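PDB 4YOD: thioredoxin-like protein from Bacteroides caccae ATCC 43185, which is probably a redox protein, with a thioredoxin-fold domain joined to a helical domain, although its exact reaction and partners are not established. Local coordinates for residues Q146-R149 with A154-F157; P200-L205 with K209-L214; L262-K265 with V269-K272. All coordinates share one frame; numbering follows the deposited sequence.

Interaction 1. Residues Q146-R149 with A154-F157; sequences QKNR and AINF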
# COMPACT_ATOMS: atom_id res chain seq x y z
N GLN A 146 -9.35 0.50 4.65
CA GLN A 146 -9.62 1.47 5.70
C GLN A 146 -8.90 1.10 6.98
O GLN A 146 -8.60 1.96 7.81
CB GLN A 146 -11.14 1.56 6.00
CG GLN A 146 -12.03 2.04 4.85
CD GLN A 146 -11.56 3.25 4.09
OE1 GLN A 146 -11.00 4.22 4.63
NE2 GLN A 146 -11.85 3.25 2.82
N LYS A 147 -8.68 -0.21 7.19
CA LYS A 147 -7.99 -0.71 8.39
C LYS A 147 -6.52 -0.36 8.31
O LYS A 147 -5.87 -0.68 7.32
CB LYS A 147 -8.17 -2.23 8.51
CG LYS A 147 -9.64 -2.67 8.61
CD LYS A 147 -9.74 -4.11 9.03
CE LYS A 147 -11.16 -4.61 8.90
NZ LYS A 147 -11.25 -6.06 9.24
N ASN A 148 -5.99 0.32 9.36
CA ASN A 148 -4.58 0.74 9.44
C ASN A 148 -4.21 1.63 8.24
O ASN A 148 -3.05 1.68 7.81
CB ASN A 148 -3.65 -0.47 9.57
CG ASN A 148 -4.21 -1.47 10.55
OD1 ASN A 148 -4.30 -1.22 11.75
ND2 ASN A 148 -4.70 -2.58 10.05
N ARG A 149 -5.23 2.36 7.72
CA ARG A 149 -5.01 3.34 6.66
C ARG A 149 -4.04 4.43 7.18
O ARG A 149 -4.05 4.73 8.38
CB ARG A 149 -6.36 3.96 6.26
CG ARG A 149 -6.23 4.88 5.06
CD ARG A 149 -7.58 5.28 4.49
NE ARG A 149 -7.36 6.16 3.34
CZ ARG A 149 -8.34 6.67 2.61
NH1 ARG A 149 -9.60 6.37 2.87
NH2 ARG A 149 -8.06 7.48 1.59
N ALA A 154 -3.87 2.57 14.40
CA ALA A 154 -3.67 1.14 14.15
C ALA A 154 -4.62 0.26 14.96
O ALA A 154 -5.04 0.64 16.06
CB ALA A 154 -2.23 0.76 14.48
N ILE A 155 -4.99 -0.91 14.43
CA ILE A 155 -5.89 -1.82 15.16
C ILE A 155 -5.08 -2.58 16.23
O ILE A 155 -4.07 -3.23 15.91
CB ILE A 155 -6.66 -2.78 14.22
CG1 ILE A 155 -7.59 -1.96 13.28
CG2 ILE A 155 -7.48 -3.78 15.06
CD1 ILE A 155 -8.30 -2.75 12.22
N ASN A 156 -5.52 -2.49 17.49
CA ASN A 156 -4.86 -3.14 18.63
C ASN A 156 -5.00 -4.66 18.54
O ASN A 156 -5.98 -5.17 18.00
CB ASN A 156 -5.45 -2.65 19.95
CG ASN A 156 -4.67 -3.10 21.15
OD1 ASN A 156 -3.44 -3.23 21.13
ND2 ASN A 156 -5.38 -3.44 22.20
N PHE A 157 -4.00 -5.38 19.06
CA PHE A 157 -3.98 -6.85 19.08
C PHE A 157 -3.07 -7.30 20.20
O PHE A 157 -2.17 -6.56 20.59
CB PHE A 157 -3.53 -7.45 17.72
CG PHE A 157 -2.12 -7.08 17.32
CD1 PHE A 157 -1.04 -7.87 17.70
CD2 PHE A 157 -1.86 -5.92 16.59
CE1 PHE A 157 0.28 -7.50 17.36
CE2 PHE A 157 -0.55 -5.56 16.24
CZ PHE A 157 0.51 -6.35 16.64
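Ile-155 and Asn-148 carry most of this contact. The backbone N of Ile-155 gives a hydrogen bond to Asn-148 OD1 over 2.8 Å. It is fairly straight at N (163°), and the donor lies almost in line with the amide C=O. The first torsion of Asn-148 sets CG anti to its own carbonyl carbon (chi1 -43°), which sends the amide across to residues 154-157. OD1 also sits 3.4 Å from Ala-154 CA. At the other end of the same amide, ND2 bonds to Leu-251 O, so the amide is held at both ends and is unlikely to flip.

Asn-148 is the third residue of a type II beta turn, Gln-146 to Arg-149, at the end of helix 132-146. Its phi is positive, as that position requires. Arg-149 NH1 donates a hydrogen bond to Gln-146 OE1 (3.1 Å), in the amide plane on a lone pair; Arg-149 NH2 pairs with Glu-115 in a salt bridge.

The apolar half belongs to Ile-155 and Lys-147. Ile-155 CD1 lies against the extended aliphatic chain of Lys-147, 3.7 Å from CB and 3.8 Å from CD. Lys-147 NZ hydrogen-bonds Gln-250 O.

The contact pins the exit of the helical part onto the segment leading to strand 158-160. A buried amide bonded at both ends to backbone groups probably fixes its own rotation and the spacing between the turn and residues 154-157.

Interaction 2. Residues P200-L205 with K209-L214; sequences PIISQL and KKLIVL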
# COMPACT_ATOMS: atom_id res chain seq x y z
N PRO A 200 21.44 2.26 10.53
CA PRO A 200 21.95 2.78 11.82
C PRO A 200 20.91 3.52 12.67
O PRO A 200 20.96 3.39 13.90
CB PRO A 200 23.09 3.71 11.41
CG PRO A 200 23.50 3.25 10.07
CD PRO A 200 22.27 2.76 9.40
N ILE A 201 19.98 4.27 12.04
CA ILE A 201 18.96 5.03 12.78
C ILE A 201 18.06 4.09 13.65
O ILE A 201 17.68 4.49 14.75
CB ILE A 201 18.11 5.96 11.85
CG1 ILE A 201 17.32 7.02 12.65
CG2 ILE A 201 17.18 5.17 10.88
CD1 ILE A 201 18.21 7.97 13.56
N ILE A 202 17.77 2.85 13.17
CA ILE A 202 16.94 1.85 13.88
C ILE A 202 17.61 1.48 15.22
O ILE A 202 17.01 1.65 16.27
CB ILE A 202 16.69 0.58 12.99
CG1 ILE A 202 16.09 0.93 11.60
CG2 ILE A 202 15.86 -0.48 13.73
CD1 ILE A 202 14.64 1.38 11.49
N SER A 203 18.87 1.00 15.15
CA SER A 203 19.70 0.60 16.29
C SER A 203 19.85 1.74 17.30
O SER A 203 19.77 1.49 18.50
CB SER A 203 21.08 0.15 15.80
OG SER A 203 21.01 -0.53 14.56
N GLN A 204 20.03 2.99 16.81
CA GLN A 204 20.20 4.19 17.62
C GLN A 204 18.94 4.52 18.40
O GLN A 204 19.03 4.72 19.61
CB GLN A 204 20.61 5.39 16.73
CG GLN A 204 20.79 6.72 17.47
CD GLN A 204 20.70 7.92 16.54
OE1 GLN A 204 21.10 7.89 15.37
NE2 GLN A 204 20.19 9.03 17.08
N LEU A 205 17.76 4.59 17.72
CA LEU A 205 16.50 4.93 18.38
C LEU A 205 16.01 3.80 19.29
O LEU A 205 15.31 4.09 20.27
CB LEU A 205 15.42 5.31 17.34
CG LEU A 205 15.73 6.52 16.42
CD1 LEU A 205 14.64 6.67 15.35
CD2 LEU A 205 15.86 7.82 17.21
N LYS A 209 15.59 4.29 23.45
CA LYS A 209 14.24 3.88 23.87
C LYS A 209 13.15 4.76 23.17
O LYS A 209 12.02 4.88 23.65
CB LYS A 209 14.08 3.88 25.41
CG LYS A 209 14.87 2.77 26.09
CD LYS A 209 14.50 2.60 27.55
CE LYS A 209 15.26 1.45 28.18
NZ LYS A 209 14.97 1.32 29.63
N LYS A 210 13.50 5.34 22.00
CA LYS A 210 12.60 6.18 21.19
C LYS A 210 11.81 5.32 20.20
O LYS A 210 10.77 5.76 19.71
CB LYS A 210 13.40 7.26 20.43
CG LYS A 210 14.14 8.25 21.32
CD LYS A 210 13.33 9.49 21.66
CE LYS A 210 14.07 10.44 22.57
NZ LYS A 210 15.18 11.15 21.87
N LEU A 211 12.31 4.11 19.89
CA LEU A 211 11.69 3.20 18.92
C LEU A 211 11.59 1.78 19.46
O LEU A 211 12.56 1.26 20.01
CB LEU A 211 12.52 3.21 17.62
CG LEU A 211 12.25 2.13 16.54
CD1 LEU A 211 11.03 2.45 15.75
CD2 LEU A 211 13.41 2.07 15.53
N ILE A 212 10.43 1.16 19.28
CA ILE A 212 10.22 -0.24 19.61
C ILE A 212 9.98 -0.99 18.30
O ILE A 212 9.23 -0.50 17.44
CB ILE A 212 9.07 -0.45 20.65
CG1 ILE A 212 9.54 -0.07 22.09
CG2 ILE A 212 8.53 -1.90 20.63
CD1 ILE A 212 8.38 0.13 23.12
N VAL A 213 10.64 -2.14 18.13
CA VAL A 213 10.40 -2.99 16.98
C VAL A 213 9.59 -4.22 17.49
O VAL A 213 10.08 -4.98 18.33
CB VAL A 213 11.68 -3.39 16.20
CG1 VAL A 213 11.32 -4.29 15.01
CG2 VAL A 213 12.43 -2.15 15.71
N LEU A 214 8.36 -4.35 17.01
CA LEU A 214 7.48 -5.45 17.35
C LEU A 214 7.32 -6.36 16.14
O LEU A 214 6.74 -5.95 15.13
CB LEU A 214 6.10 -4.92 17.82
CG LEU A 214 5.04 -5.97 18.20
CD1 LEU A 214 5.44 -6.74 19.47
CD2 LEU A 214 3.69 -5.34 18.42
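Lys-210 N bonds back to Leu-205 O in a Schellman motif, with Lys-209 at positive phi, that ends helix 200-207 and turns the chain into strand 211-217. This is the return half of a beta-alpha-beta crossover: strand 176-181 leads through helices 187-197 and 200-207 to strand 211-217, its parallel neighbour, as in thioredoxin folds. The short helix and strand axes pass 8.2 Å apart, at 107°.

The polar interactions come first. Lys-210 N donates a hydrogen bond of 2.8 Å to Leu-205 O, close to the direction of the carbonyl bond. Leu-211 N is an additional donor, 3.0 Å from the same Leu-205 O, and comes from above the carbonyl plane. Both hydrogen bonds are bent at N (about 140°). One oxygen therefore holds two successive amides at the corner.

The apolar contacts lie on the side of the strand that faces the helix. Leu-205 CB meets Leu-211 CB at 3.6 Å. Leu-211 has CG anti to the backbone N (chi1 168°), which carries CD2 to the helix backbone, 3.7 Å from Ile-202 O, with Ile-202 CG2 at 4.0 Å. Val-213 CG2 adds a looser contact, 4.3 Å from Ile-202 CG2. Leu-178 of strand 176-181 touches both Ile-202 and Leu-211, and Leu-283 of helix 276-286 adjoins Ile-202.

Charge stays at the margin. Lys-210 NZ forms a salt bridge with Glu-208, and its chain bends to get there. At its root, Lys-210 CB rests 4.1 Å from Leu-205 CD2.

Interaction 3. Residues L262-K265 with V269-K272; sequences LLNK and VLLK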
# COMPACT_ATOMS: atom_id res chain seq x y z
N LEU A 262 5.01 1.79 10.20
CA LEU A 262 5.62 2.71 11.16
C LEU A 262 4.47 3.47 11.80
O LEU A 262 3.66 4.08 11.09
CB LEU A 262 6.66 3.68 10.54
CG LEU A 262 7.39 4.56 11.60
CD1 LEU A 262 8.32 3.71 12.50
CD2 LEU A 262 8.19 5.68 10.94
N LEU A 263 4.40 3.45 13.12
CA LEU A 263 3.35 4.13 13.89
C LEU A 263 3.97 5.22 14.75
O LEU A 263 5.12 5.07 15.17
CB LEU A 263 2.55 3.15 14.78
CG LEU A 263 2.20 1.72 14.25
CD1 LEU A 263 1.39 0.93 15.30
CD2 LEU A 263 1.40 1.77 12.91
N ASN A 264 3.22 6.29 15.07
CA ASN A 264 3.72 7.34 15.96
C ASN A 264 3.40 6.95 17.44
O ASN A 264 2.99 5.81 17.70
CB ASN A 264 3.18 8.73 15.57
CG ASN A 264 1.71 8.97 15.86
OD1 ASN A 264 1.00 8.15 16.43
ND2 ASN A 264 1.24 10.15 15.50
N LYS A 265 3.58 7.90 18.38
CA LYS A 265 3.38 7.76 19.83
C LYS A 265 1.95 7.31 20.20
O LYS A 265 1.77 6.50 21.12
CB LYS A 265 3.69 9.11 20.52
CG LYS A 265 3.64 9.07 22.06
CD LYS A 265 4.97 9.47 22.70
CE LYS A 265 4.96 9.35 24.21
NZ LYS A 265 4.95 7.93 24.68
N VAL A 269 -0.92 5.46 12.13
CA VAL A 269 -0.11 4.91 11.03
C VAL A 269 0.55 6.07 10.28
O VAL A 269 -0.16 6.95 9.78
CB VAL A 269 -0.97 4.03 10.06
CG1 VAL A 269 -0.13 3.53 8.88
CG2 VAL A 269 -1.64 2.86 10.78
N LEU A 270 1.88 6.06 10.21
CA LEU A 270 2.70 7.01 9.46
C LEU A 270 3.07 6.45 8.09
O LEU A 270 3.05 7.18 7.10
CB LEU A 270 3.99 7.38 10.23
CG LEU A 270 3.79 8.01 11.61
CD1 LEU A 270 5.12 8.11 12.35
CD2 LEU A 270 3.08 9.38 11.49
N LEU A 271 3.46 5.17 8.05
CA LEU A 271 3.83 4.45 6.84
C LEU A 271 3.18 3.07 6.90
O LEU A 271 3.18 2.43 7.95
CB LEU A 271 5.37 4.33 6.69
CG LEU A 271 6.16 5.65 6.55
CD1 LEU A 271 7.64 5.41 6.71
CD2 LEU A 271 5.85 6.36 5.25
N LYS A 272 2.57 2.65 5.79
CA LYS A 272 1.82 1.41 5.63
C LYS A 272 2.45 0.58 4.54
O LYS A 272 2.64 1.10 3.44
CB LYS A 272 0.35 1.73 5.29
CG LYS A 272 -0.51 0.50 5.04
CD LYS A 272 -1.94 0.85 4.74
CE LYS A 272 -2.82 -0.36 4.97
NZ LYS A 272 -4.24 0.03 5.07
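A classic beta bulge sets Leu-262 opposite both Leu-270 and Leu-271. Leu-262 O takes two backbone hydrogen bonds. Leu-270 N is 2.8 Å from Leu-262 O, nearly in line with the carbonyl. Leu-271 N is 3.2 Å from the same Leu-262 O and lies in the carbonyl plane, on a lone pair. Leu-262 N returns a bond to Leu-271 O at 3.0 Å, so Leu-262 and Leu-271 form an antiparallel hydrogen-bonded pair. One residue on, Leu-263 faces Val-269 as a non-hydrogen-bonded pair. The extra residue, Leu-270, is where the chain turns a corner.

The two strands form a hairpin at the edge of the mixed sheet of the thioredoxin fold. Strand 259-263 lies antiparallel to strand 176-181, and strand 269-272 is outermost within this chain. On the face of Leu-262 and Leu-271, the CB atoms of these two residues meet at 4.1 Å, and Tyr-282 of helix 276-286 touches both. On the other face, Leu-263 CD2 reaches Val-269 CG2 at 3.9 Å. Ala-154 and Leu-169 also touch Leu-263.

Leu-270 carries its CG anti to its carbonyl carbon (chi1 -60°), which lays the isobutyl group back along residues 262-264. Leu-270 CB comes 3.4 Å from Leu-262 O. Leu-270 CD1 is 3.8 Å from Asn-264 CB and 4.2 Å from Leu-262 CD2, where the two leucine side chains cross at a slant. Tyr-176 and Tyr-282 also touch Leu-270. An alanine here lacks CG and both methyls, which would probably leave a gap between Asn-264 CB, Leu-262 CD2 and Tyr-176.

Asn-264 has its amide in the crowded position between backbone N and carbonyl carbon (chi1 71°). From there its OD1 accepts a hydrogen bond from Thr-268 N, across the hairpin turn.

How the interactions relate
Interactions 1 and 3 are close, with centres about 10 Å apart. Lys-272 NZ reaches Lys-147 O at 2.9 Å, probably as a hydrogen bond, and also forms a salt bridge with Glu-114. This ties the edge strand to the beta turn at the end of helix 132-146. Val-269 CG2 packs on Asn-148 O. Interactions 2 and 3 belong to the same mixed sheet, their centres about 14 Å apart, without touching. The centres of interactions 1 and 2 are about 22 Å apart, yet Phe-157 CZ touches Leu-214 CD2 at 3.8 Å. Cys-186 and Cys-189, a possible thioredoxin-type CxxC pair, lie in none of the three contacts.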